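Local coordinates for protein zinc chaperone AztD (Citrobacter koseri, PDB 6N01) that acts as a periplasmic zinc chaperone, binding zinc ions and handing one of them directly to the solute-binding protein AztC of the AztABCD transport system, at residues A[117-122]-A[155-160]; A[224-229]-A[269-274]; A[128-133]-A[173-178]; A[140-145]-A[165-170]. One frame throughout, in Å; residues are numbered along the deposited sequence.

Contact 1 of 4, residues A[117-122]-A[155-160]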
# COMPACT_ATOMS: atom_id res chain seq x y z
N LEU A 117 -5.43 -20.97 -2.39
CA LEU A 117 -4.72 -20.57 -1.18
C LEU A 117 -5.45 -19.41 -0.52
O LEU A 117 -5.79 -18.42 -1.18
CB LEU A 117 -3.29 -20.17 -1.54
CG LEU A 117 -2.30 -19.92 -0.40
CD1 LEU A 117 -1.02 -20.61 -0.85
CD2 LEU A 117 -2.00 -18.47 -0.05
N GLU A 118 -5.73 -19.54 0.77
CA GLU A 118 -6.27 -18.48 1.60
C GLU A 118 -5.54 -18.47 2.93
O GLU A 118 -5.15 -19.52 3.44
CB GLU A 118 -7.75 -18.64 1.89
CG GLU A 118 -8.70 -18.43 0.75
CD GLU A 118 -10.14 -18.47 1.25
OE1 GLU A 118 -10.32 -18.90 2.42
OE2 GLU A 118 -11.08 -18.08 0.52
N LEU A 119 -5.30 -17.28 3.44
CA LEU A 119 -4.79 -17.10 4.79
C LEU A 119 -5.93 -16.88 5.77
O LEU A 119 -6.89 -16.16 5.48
CB LEU A 119 -3.81 -15.93 4.78
CG LEU A 119 -2.32 -16.23 4.51
CD1 LEU A 119 -2.07 -17.32 3.50
CD2 LEU A 119 -1.66 -14.91 4.06
N THR A 120 -5.83 -17.49 6.95
CA THR A 120 -6.91 -17.43 7.92
C THR A 120 -6.39 -16.94 9.26
O THR A 120 -5.25 -17.21 9.65
CB THR A 120 -7.61 -18.80 8.11
OG1 THR A 120 -6.66 -19.78 8.55
CG2 THR A 120 -8.25 -19.25 6.81
N GLY A 121 -7.26 -16.21 9.93
CA GLY A 121 -6.94 -15.55 11.18
C GLY A 121 -7.89 -14.39 11.43
O GLY A 121 -8.55 -13.87 10.52
N LYS A 122 -7.95 -13.98 12.69
CA LYS A 122 -8.86 -12.94 13.12
C LYS A 122 -8.37 -11.57 12.69
O LYS A 122 -7.28 -11.14 13.09
CB LYS A 122 -9.04 -12.96 14.63
CG LYS A 122 -9.98 -14.07 15.09
CD LYS A 122 -9.62 -14.63 16.46
CE LYS A 122 -10.53 -15.80 16.80
NZ LYS A 122 -10.28 -16.34 18.16
N GLY A 155 0.44 -22.63 -6.11
CA GLY A 155 -0.59 -23.35 -5.41
C GLY A 155 -0.16 -23.93 -4.09
O GLY A 155 -0.84 -24.83 -3.57
N GLN A 156 0.98 -23.50 -3.56
CA GLN A 156 1.45 -23.97 -2.27
C GLN A 156 1.25 -22.94 -1.17
O GLN A 156 1.42 -21.73 -1.38
CB GLN A 156 2.93 -24.36 -2.36
CG GLN A 156 3.23 -25.29 -3.51
CD GLN A 156 4.59 -25.93 -3.37
OE1 GLN A 156 5.25 -25.77 -2.34
NE2 GLN A 156 5.01 -26.67 -4.38
N LYS A 157 0.95 -23.44 0.02
CA LYS A 157 0.72 -22.63 1.21
C LYS A 157 1.72 -23.10 2.28
O LYS A 157 1.49 -24.08 2.98
CB LYS A 157 -0.71 -22.78 1.67
CG LYS A 157 -0.97 -22.07 2.96
CD LYS A 157 -2.45 -22.09 3.30
CE LYS A 157 -2.71 -21.21 4.50
NZ LYS A 157 -4.10 -21.37 4.96
N ASN A 158 2.87 -22.42 2.34
CA ASN A 158 3.94 -22.72 3.28
C ASN A 158 4.15 -21.52 4.19
O ASN A 158 4.85 -20.56 3.84
CB ASN A 158 5.21 -23.06 2.50
CG ASN A 158 4.94 -24.03 1.33
OD1 ASN A 158 3.89 -24.70 1.29
ND2 ASN A 158 5.88 -24.12 0.39
N ILE A 159 3.56 -21.58 5.37
CA ILE A 159 3.41 -20.47 6.28
C ILE A 159 4.37 -20.62 7.44
O ILE A 159 4.56 -21.72 7.94
CB ILE A 159 1.97 -20.41 6.82
CG1 ILE A 159 0.97 -20.50 5.67
CG2 ILE A 159 1.79 -19.18 7.71
CD1 ILE A 159 1.16 -19.49 4.58
N THR A 160 5.00 -19.52 7.83
CA THR A 160 5.71 -19.43 9.10
C THR A 160 4.99 -18.46 10.00
O THR A 160 4.96 -17.27 9.72
CB THR A 160 7.15 -18.97 8.90
OG1 THR A 160 7.86 -19.89 8.07
CG2 THR A 160 7.86 -18.87 10.23

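Contact 2 of 4, residues A[224-229]-A[269-274]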
# COMPACT_ATOMS: atom_id res chain seq x y z
N THR A 224 14.70 0.61 1.38
CA THR A 224 14.43 1.25 2.66
C THR A 224 12.95 1.10 2.99
O THR A 224 12.09 1.31 2.14
CB THR A 224 14.89 2.71 2.62
OG1 THR A 224 16.30 2.74 2.32
CG2 THR A 224 14.67 3.45 3.94
N PHE A 225 12.68 0.73 4.21
CA PHE A 225 11.32 0.60 4.68
C PHE A 225 11.12 1.55 5.84
O PHE A 225 12.03 1.73 6.66
CB PHE A 225 11.00 -0.83 5.08
CG PHE A 225 9.53 -1.15 5.09
CD1 PHE A 225 8.76 -0.87 6.20
CD2 PHE A 225 8.91 -1.67 3.96
CE1 PHE A 225 7.45 -1.15 6.21
CE2 PHE A 225 7.57 -1.96 3.96
CZ PHE A 225 6.83 -1.69 5.07
N ALA A 226 9.96 2.20 5.88
CA ALA A 226 9.67 3.21 6.88
C ALA A 226 8.43 2.86 7.71
O ALA A 226 7.41 2.42 7.16
CB ALA A 226 9.48 4.57 6.23
N LEU A 227 8.52 3.08 9.02
CA LEU A 227 7.39 3.03 9.93
C LEU A 227 7.29 4.39 10.60
O LEU A 227 8.30 4.91 11.08
CB LEU A 227 7.56 1.94 10.97
CG LEU A 227 7.90 0.50 10.52
CD1 LEU A 227 8.20 -0.35 11.74
CD2 LEU A 227 6.74 -0.13 9.74
N SER A 228 6.10 4.99 10.58
CA SER A 228 5.90 6.30 11.18
C SER A 228 5.38 6.18 12.61
O SER A 228 4.73 5.19 12.99
CB SER A 228 4.96 7.16 10.33
OG SER A 228 3.79 6.45 9.91
N CYS A 229 5.69 7.19 13.42
CA CYS A 229 5.19 7.29 14.78
C CYS A 229 5.14 8.77 15.18
O CYS A 229 5.29 9.66 14.34
CB CYS A 229 6.03 6.44 15.73
SG CYS A 229 7.59 7.16 16.25
N GLN A 269 13.75 7.15 -4.49
CA GLN A 269 13.59 6.72 -3.11
C GLN A 269 13.09 7.89 -2.24
O GLN A 269 13.82 8.86 -2.03
CB GLN A 269 14.93 6.13 -2.69
CG GLN A 269 14.92 5.23 -1.58
CD GLN A 269 16.16 4.30 -1.66
OE1 GLN A 269 17.24 4.66 -2.15
NE2 GLN A 269 16.00 3.14 -1.12
N TYR A 270 11.85 7.78 -1.72
CA TYR A 270 11.26 8.79 -0.80
C TYR A 270 9.98 8.23 -0.19
O TYR A 270 9.44 7.22 -0.64
CB TYR A 270 11.00 10.12 -1.52
CG TYR A 270 9.92 10.02 -2.56
CD1 TYR A 270 8.60 10.18 -2.22
CD2 TYR A 270 10.22 9.72 -3.86
CE1 TYR A 270 7.59 10.06 -3.14
CE2 TYR A 270 9.23 9.60 -4.80
CZ TYR A 270 7.90 9.77 -4.43
OH TYR A 270 6.86 9.66 -5.32
N PHE A 271 9.48 8.90 0.85
CA PHE A 271 8.20 8.60 1.44
C PHE A 271 7.32 9.85 1.44
O PHE A 271 7.81 10.98 1.53
CB PHE A 271 8.40 8.06 2.85
CG PHE A 271 9.30 6.91 2.89
CD1 PHE A 271 8.88 5.70 2.42
CD2 PHE A 271 10.58 7.02 3.35
CE1 PHE A 271 9.75 4.60 2.42
CE2 PHE A 271 11.44 5.93 3.34
CZ PHE A 271 11.01 4.75 2.89
N ILE A 272 6.03 9.62 1.31
CA ILE A 272 5.03 10.66 1.51
C ILE A 272 4.16 10.23 2.66
O ILE A 272 3.75 9.06 2.72
CB ILE A 272 4.18 10.94 0.24
CG1 ILE A 272 5.09 11.50 -0.84
CG2 ILE A 272 3.09 11.98 0.55
CD1 ILE A 272 4.43 11.86 -2.17
N GLY A 273 3.98 11.12 3.64
CA GLY A 273 3.08 10.85 4.73
C GLY A 273 2.06 11.96 4.88
O GLY A 273 2.27 13.09 4.43
N ASN A 274 0.97 11.64 5.54
CA ASN A 274 0.10 12.69 6.03
C ASN A 274 0.84 13.40 7.16
O ASN A 274 1.81 12.89 7.70
CB ASN A 274 -1.24 12.12 6.51
CG ASN A 274 -1.08 11.17 7.65
OD1 ASN A 274 -0.00 10.61 7.88
ND2 ASN A 274 -2.16 10.96 8.38

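Contact 3 of 4, residues A[128-133]-A[173-178]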
# COMPACT_ATOMS: atom_id res chain seq x y z
N VAL A 128 2.35 -6.58 3.94
CA VAL A 128 3.64 -6.05 3.45
C VAL A 128 4.32 -7.12 2.60
O VAL A 128 4.69 -8.19 3.12
CB VAL A 128 4.56 -5.64 4.62
CG1 VAL A 128 5.89 -5.13 4.12
CG2 VAL A 128 3.89 -4.64 5.49
N GLU A 129 4.62 -6.80 1.34
CA GLU A 129 5.41 -7.69 0.51
C GLU A 129 6.66 -7.00 -0.02
O GLU A 129 6.65 -5.82 -0.38
CB GLU A 129 4.59 -8.29 -0.67
CG GLU A 129 5.39 -9.33 -1.50
CD GLU A 129 6.21 -8.65 -2.62
OE1 GLU A 129 6.00 -7.44 -2.85
OE2 GLU A 129 7.02 -9.31 -3.28
N ARG A 130 7.73 -7.77 -0.07
CA ARG A 130 9.05 -7.29 -0.41
C ARG A 130 9.86 -8.42 -1.02
O ARG A 130 10.07 -9.44 -0.39
CB ARG A 130 9.75 -6.83 0.86
CG ARG A 130 9.75 -5.33 1.13
CD ARG A 130 10.54 -4.95 2.38
NE ARG A 130 11.43 -6.01 2.83
CZ ARG A 130 12.65 -6.22 2.36
NH1 ARG A 130 13.17 -5.40 1.47
NH2 ARG A 130 13.35 -7.23 2.81
N GLN A 131 10.32 -8.22 -2.24
CA GLN A 131 11.21 -9.20 -2.90
C GLN A 131 10.62 -10.61 -2.84
O GLN A 131 11.33 -11.60 -2.68
CB GLN A 131 12.63 -9.15 -2.29
CG GLN A 131 13.19 -7.74 -2.27
CD GLN A 131 14.51 -7.61 -1.53
OE1 GLN A 131 14.73 -8.24 -0.50
NE2 GLN A 131 15.38 -6.76 -2.05
N GLY A 132 9.30 -10.70 -2.98
CA GLY A 132 8.61 -11.97 -2.93
C GLY A 132 8.35 -12.52 -1.53
O GLY A 132 7.63 -13.51 -1.40
N LYS A 133 8.89 -11.92 -0.49
CA LYS A 133 8.57 -12.33 0.88
C LYS A 133 7.34 -11.57 1.34
O LYS A 133 7.20 -10.38 1.04
CB LYS A 133 9.74 -12.03 1.81
CG LYS A 133 11.10 -12.68 1.40
CD LYS A 133 12.24 -12.27 2.35
CE LYS A 133 12.78 -10.87 2.00
NZ LYS A 133 13.74 -10.77 0.84
N VAL A 173 7.23 -6.54 8.73
CA VAL A 173 7.98 -6.33 7.49
C VAL A 173 8.89 -7.55 7.30
O VAL A 173 9.68 -7.86 8.21
CB VAL A 173 8.80 -5.04 7.55
CG1 VAL A 173 9.34 -4.67 6.21
CG2 VAL A 173 7.99 -3.92 8.16
N PRO A 174 8.80 -8.29 6.19
CA PRO A 174 9.61 -9.52 6.04
C PRO A 174 10.98 -9.23 5.47
O PRO A 174 11.13 -8.45 4.53
CB PRO A 174 8.79 -10.34 5.04
CG PRO A 174 8.20 -9.34 4.16
CD PRO A 174 7.95 -8.10 5.01
N TYR A 175 11.99 -9.86 6.07
CA TYR A 175 13.39 -9.72 5.68
C TYR A 175 14.00 -11.11 5.45
O TYR A 175 13.31 -12.13 5.54
CB TYR A 175 14.13 -8.88 6.73
CG TYR A 175 13.80 -7.40 6.57
CD1 TYR A 175 14.43 -6.63 5.61
CD2 TYR A 175 12.79 -6.79 7.33
CE1 TYR A 175 14.11 -5.30 5.45
CE2 TYR A 175 12.49 -5.50 7.19
CZ TYR A 175 13.15 -4.75 6.24
OH TYR A 175 12.83 -3.44 6.08
N ASP A 176 15.26 -11.19 5.04
CA ASP A 176 15.88 -12.50 4.85
C ASP A 176 16.22 -13.05 6.23
O ASP A 176 17.08 -12.49 6.92
CB ASP A 176 17.13 -12.45 3.97
CG ASP A 176 16.82 -12.01 2.56
OD1 ASP A 176 15.73 -12.40 2.06
OD2 ASP A 176 17.68 -11.32 1.95
N ASN A 177 15.51 -14.11 6.64
CA ASN A 177 15.78 -14.85 7.87
C ASN A 177 15.39 -14.06 9.11
O ASN A 177 15.72 -14.47 10.23
CB ASN A 177 17.25 -15.26 7.95
CG ASN A 177 17.73 -15.96 6.67
OD1 ASN A 177 17.11 -16.92 6.23
ND2 ASN A 177 18.81 -15.44 6.06
N TYR A 178 14.69 -12.95 8.94
CA TYR A 178 14.27 -12.08 10.04
C TYR A 178 12.97 -11.40 9.64
O TYR A 178 12.57 -11.40 8.47
CB TYR A 178 15.31 -11.01 10.36
CG TYR A 178 16.66 -11.53 10.82
CD1 TYR A 178 16.89 -11.81 12.16
CD2 TYR A 178 17.70 -11.70 9.91
CE1 TYR A 178 18.13 -12.29 12.59
CE2 TYR A 178 18.94 -12.18 10.32
CZ TYR A 178 19.14 -12.47 11.67
OH TYR A 178 20.37 -12.94 12.10
O HOH W 1 17.46 -9.97 -0.14

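Contact 4 of 4, residues A[140-145]-A[165-170]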
# COMPACT_ATOMS: atom_id res chain seq x y z
N GLY A 140 -6.19 -9.69 15.43
CA GLY A 140 -6.75 -10.50 16.48
C GLY A 140 -5.97 -11.75 16.82
O GLY A 140 -6.54 -12.64 17.46
N GLU A 141 -4.72 -11.89 16.36
CA GLU A 141 -3.89 -13.06 16.58
C GLU A 141 -2.59 -12.68 17.29
O GLU A 141 -2.13 -11.54 17.21
CB GLU A 141 -3.54 -13.76 15.27
CG GLU A 141 -4.71 -14.28 14.44
CD GLU A 141 -5.34 -15.57 15.02
OE1 GLU A 141 -4.64 -16.35 15.72
OE2 GLU A 141 -6.53 -15.80 14.76
N ASP A 142 -2.00 -13.67 17.96
CA ASP A 142 -0.69 -13.56 18.59
C ASP A 142 0.44 -13.79 17.61
O ASP A 142 1.59 -13.91 18.04
CB ASP A 142 -0.50 -14.61 19.70
CG ASP A 142 -1.70 -14.80 20.57
OD1 ASP A 142 -2.22 -13.80 21.12
OD2 ASP A 142 -2.12 -15.98 20.71
N SER A 143 0.12 -13.94 16.33
CA SER A 143 1.11 -14.24 15.31
C SER A 143 0.81 -13.48 14.02
O SER A 143 -0.35 -13.16 13.72
CB SER A 143 1.13 -15.72 14.98
OG SER A 143 1.62 -16.44 16.09
N ALA A 144 1.88 -13.21 13.28
CA ALA A 144 1.84 -12.79 11.90
C ALA A 144 2.29 -13.97 11.04
O ALA A 144 3.08 -14.82 11.48
CB ALA A 144 2.75 -11.59 11.68
N GLN A 145 1.82 -14.00 9.80
CA GLN A 145 2.05 -15.12 8.89
C GLN A 145 3.00 -14.66 7.79
O GLN A 145 2.74 -13.67 7.12
CB GLN A 145 0.72 -15.60 8.30
CG GLN A 145 -0.24 -16.07 9.37
CD GLN A 145 -1.53 -16.63 8.86
OE1 GLN A 145 -1.63 -17.07 7.72
NE2 GLN A 145 -2.52 -16.70 9.74
N VAL A 165 3.91 -11.43 20.36
CA VAL A 165 3.81 -11.17 21.79
C VAL A 165 2.33 -11.05 22.18
O VAL A 165 1.84 -11.85 22.98
CB VAL A 165 4.63 -9.94 22.21
CG1 VAL A 165 4.48 -9.67 23.68
CG2 VAL A 165 6.08 -10.18 21.91
N ALA A 166 1.61 -10.07 21.61
CA ALA A 166 0.20 -9.89 21.92
C ALA A 166 -0.57 -9.38 20.70
O ALA A 166 -0.03 -8.60 19.91
CB ALA A 166 0.03 -8.91 23.09
N PRO A 167 -1.84 -9.75 20.56
CA PRO A 167 -2.66 -9.22 19.46
C PRO A 167 -2.73 -7.70 19.53
O PRO A 167 -2.91 -7.12 20.60
CB PRO A 167 -4.03 -9.85 19.68
CG PRO A 167 -3.74 -11.11 20.43
CD PRO A 167 -2.57 -10.79 21.32
N HIS A 168 -2.54 -7.07 18.38
CA HIS A 168 -2.67 -5.62 18.32
C HIS A 168 -2.72 -5.21 16.85
O HIS A 168 -2.54 -6.04 15.96
CB HIS A 168 -1.54 -4.95 19.09
CG HIS A 168 -0.17 -5.17 18.52
ND1 HIS A 168 0.53 -6.34 18.71
CD2 HIS A 168 0.65 -4.35 17.81
CE1 HIS A 168 1.72 -6.24 18.14
NE2 HIS A 168 1.81 -5.04 17.59
N HIS A 169 -3.02 -3.93 16.63
CA HIS A 169 -3.03 -3.37 15.27
C HIS A 169 -1.61 -2.94 14.95
O HIS A 169 -1.19 -1.84 15.32
CB HIS A 169 -3.98 -2.19 15.14
CG HIS A 169 -4.04 -1.65 13.74
ND1 HIS A 169 -4.67 -2.32 12.70
CD2 HIS A 169 -3.47 -0.56 13.19
CE1 HIS A 169 -4.51 -1.63 11.59
NE2 HIS A 169 -3.79 -0.56 11.85
N GLY A 170 -0.87 -3.81 14.28
CA GLY A 170 0.53 -3.56 14.07
C GLY A 170 0.97 -3.85 12.66
O GLY A 170 0.16 -3.80 11.73
O HOH W 2 -1.74 -9.06 16.34

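Contact 1 of 4, residues A[117-122]-A[155-160]
Leu117 and Leu119 meet Lys157 and Ile159 where two neighbouring blades of an eight-bladed beta-propeller come together at their outer rims. Strand 113-120 closes one four-stranded antiparallel sheet; residues 155-160 lead into strand 160-163, the last strand of the next. The packed side is apolar. Leu119 CD1 sits 4.0 Å from Ile159 CD1, and both side chains also press on Gln145 and Leu147 of strand 143-148. Leu117, buried like Leu119, turns its isobutyl group across the root of Lys157, with CG 3.9 Å from Lys157 CB, and reaches Val152 of helix 149-153 as well. That helix ends in a Schellman motif with Gly155, at positive phi, as its C-prime residue.

The opposite character appears among Gln156, Lys157 and Asn158, which are exposed. Here Gln156 and Asn158 pair up, Asn158 ND2 donating a hydrogen bond to Gln156 OE1 at 3.3 Å. Lys157 bridges the two regimes. Every torsion along its chain is close to 180°, and the straight methylene run passes Leu119 CD1, which lies 4.1 Å from Lys157 CE. At its end the ammonium nitrogen NZ donates to the backbone carbonyl Glu118 O at 2.6 Å, nearly along the C=O axis (166°).

Contact 2 of 4, residues A[224-229]-A[269-274]
This is a buried face-to-face contact between adjacent propeller blades, made by Phe271 lying against Ala226 and Thr224. Each side contributes the second strand of a four-stranded antiparallel sheet: 224-228 in one blade, 271-274 in the next. The short strand segments run almost the same way, 11° apart, with axes 9.5 Å from each other. That spacing belongs to sheets packed through side chains rather than joined edge to edge.

The aromatic ring does most of the filling. Ala226 CB stands over its centre, 3.6 Å from the centroid of the Phe271 ring and only 9° off the ring normal, a well-centred CH-pi contact. Thr224 approaches the rim of the ring instead. The carbonyl oxygen Thr224 O lies in the ring plane, 3.7 Å from Phe271 CZ, while the methyl Thr224 CG2 comes to 4.0 Å from the same CZ. This methyl is delivered by a first torsion of -59°, which sets CG2 opposite the backbone N and leaves OG1 on the other branch, toward Gln269. There the fit is looser: Thr224 OG1 and Gln269 NE2 are 3.5 Å apart at a poor angle for bonding. The amide nitrogen of Gln269 is instead held by Asp223 OD1 and Ser221 O.

Around the pair, Leu235 of strand 232-237 touches both Ala226 and Phe271, and Ser221 of strand 218-221 and Pro285 add to the packing on Phe271. On the far side of each sheet the interfaces continue, Phe225 packing on Tyr175 in the preceding blade and Ile272 on Phe303 of strand 300-305.

Contact 3 of 4, residues A[128-133]-A[173-178]
Arg130 lies on Tyr175 and grips Pro174 at the junction of two propeller blades, one beginning with strand 124-130 and the other with strand 172-174. It opens the type I' turn Arg130-Lys133 of a beta hairpin, whose Gly132 N is bound by Glu129 OE2.

Starting at the backbone, Arg130 CB is 4.4 Å from Pro174 CG. The chain runs straight through CG to Arg130 CD, which packs on Val173 CG1 at 4.0 Å. At the third torsion, an almost eclipsed 17°, NE swings back to the side of CB, bringing the guanidinium over the second segment. Arg130 NE donates to Pro174 O at 3.0 Å, and Arg130 NH2 donates to that same Pro174 O at 3.1 Å. The oxygen lies in the guanidinium plane, so the side-on double grip leaves the head little freedom to rotate. Arg130 CZ passes over Tyr175 CE1 at 3.5 Å, and the flat group stacks on the phenol ring, offset toward its rim, with the planes 26° apart. Arg130 NH2 also nears Tyr175 CD1 (3.1 Å), and NH1 nears CE1. Phe225, from strand 224-228 one blade further on, packs on both.

Next to it, nearer the zinc ligand His126, Val128 CG1 meets Pro174 CD at 3.7 Å in a buried apolar patch. Toward solvent, Lys133 lays its CB against the proline ring and bends at its last two torsions to reach Asp176. Water 1 donates to both Asp176 OD2 and Gln131 OE1. Lys133 NZ forms a salt bridge with Asp176 OD1 at 2.8 Å, arriving from above the carboxylate plane, 41° out of it.

Contact 4 of 4, residues A[140-145]-A[165-170]
Asp142 and Pro167 come within 4.8 Å of each other, CA to CA, as the two chains pass in nearly opposite directions, 170° apart over residues 140-142 and 165-167. Just past the paired strands 143-148 and 160-163, Asp142 still bonds to Val164 through the backbone. Beyond it the chains are joined through Glu141 O, which makes a CA-H...O contact with Pro167 CA at 3.3 Å. Water 2 forms a second link: its oxygen lies 2.7 Å from Glu141 O, and His168 N donates a hydrogen bond to that water at 3.0 Å. In the beta-propeller, residues 165-170 belong to the connection from strand 160-163, last of its blade, to strand 172-174, first of the next.

Among the side chains, Pro167 does the touching. Its ring lies alongside Asp142, both pointing the same way, with CD 3.0 Å from Asp142 OD1, while its CB sits 3.9 Å from Gly140 C. His168 turns away: ND1 donates to Ala166 O at 2.6 Å, the acceptor exactly in the ring plane, and NE2 bonds to Ser182 OG, so both ring nitrogens are engaged. Next in the chain, His169 is a ligand of high-affinity zinc site 1, with His126 and His216; its ND1 bonds to Asp139 OD2.

Along the chain contact 1 alternates with contacts 3 and 4, both segments of contact 4 fall between those of contact 3, and contact 2 follows. Contact 1 joins the blade of strands 124-130 to 160-163 to the preceding one, contact 3 joins it to the following one, and contact 2 lies two interfaces beyond contact 3. Contacts 1 and 4, centres about 16 Å apart, touch through a probable hydrogen bond, Thr120 O to Gln145 NE2. Contacts 2 and 3, centres about 17 Å apart, meet through Phe225 of contact 2. Zinc ligand His126 comes from strand 124-130, His169 and His216 from the connections entering the next two blades, so blade packing probably helps set their relative positions.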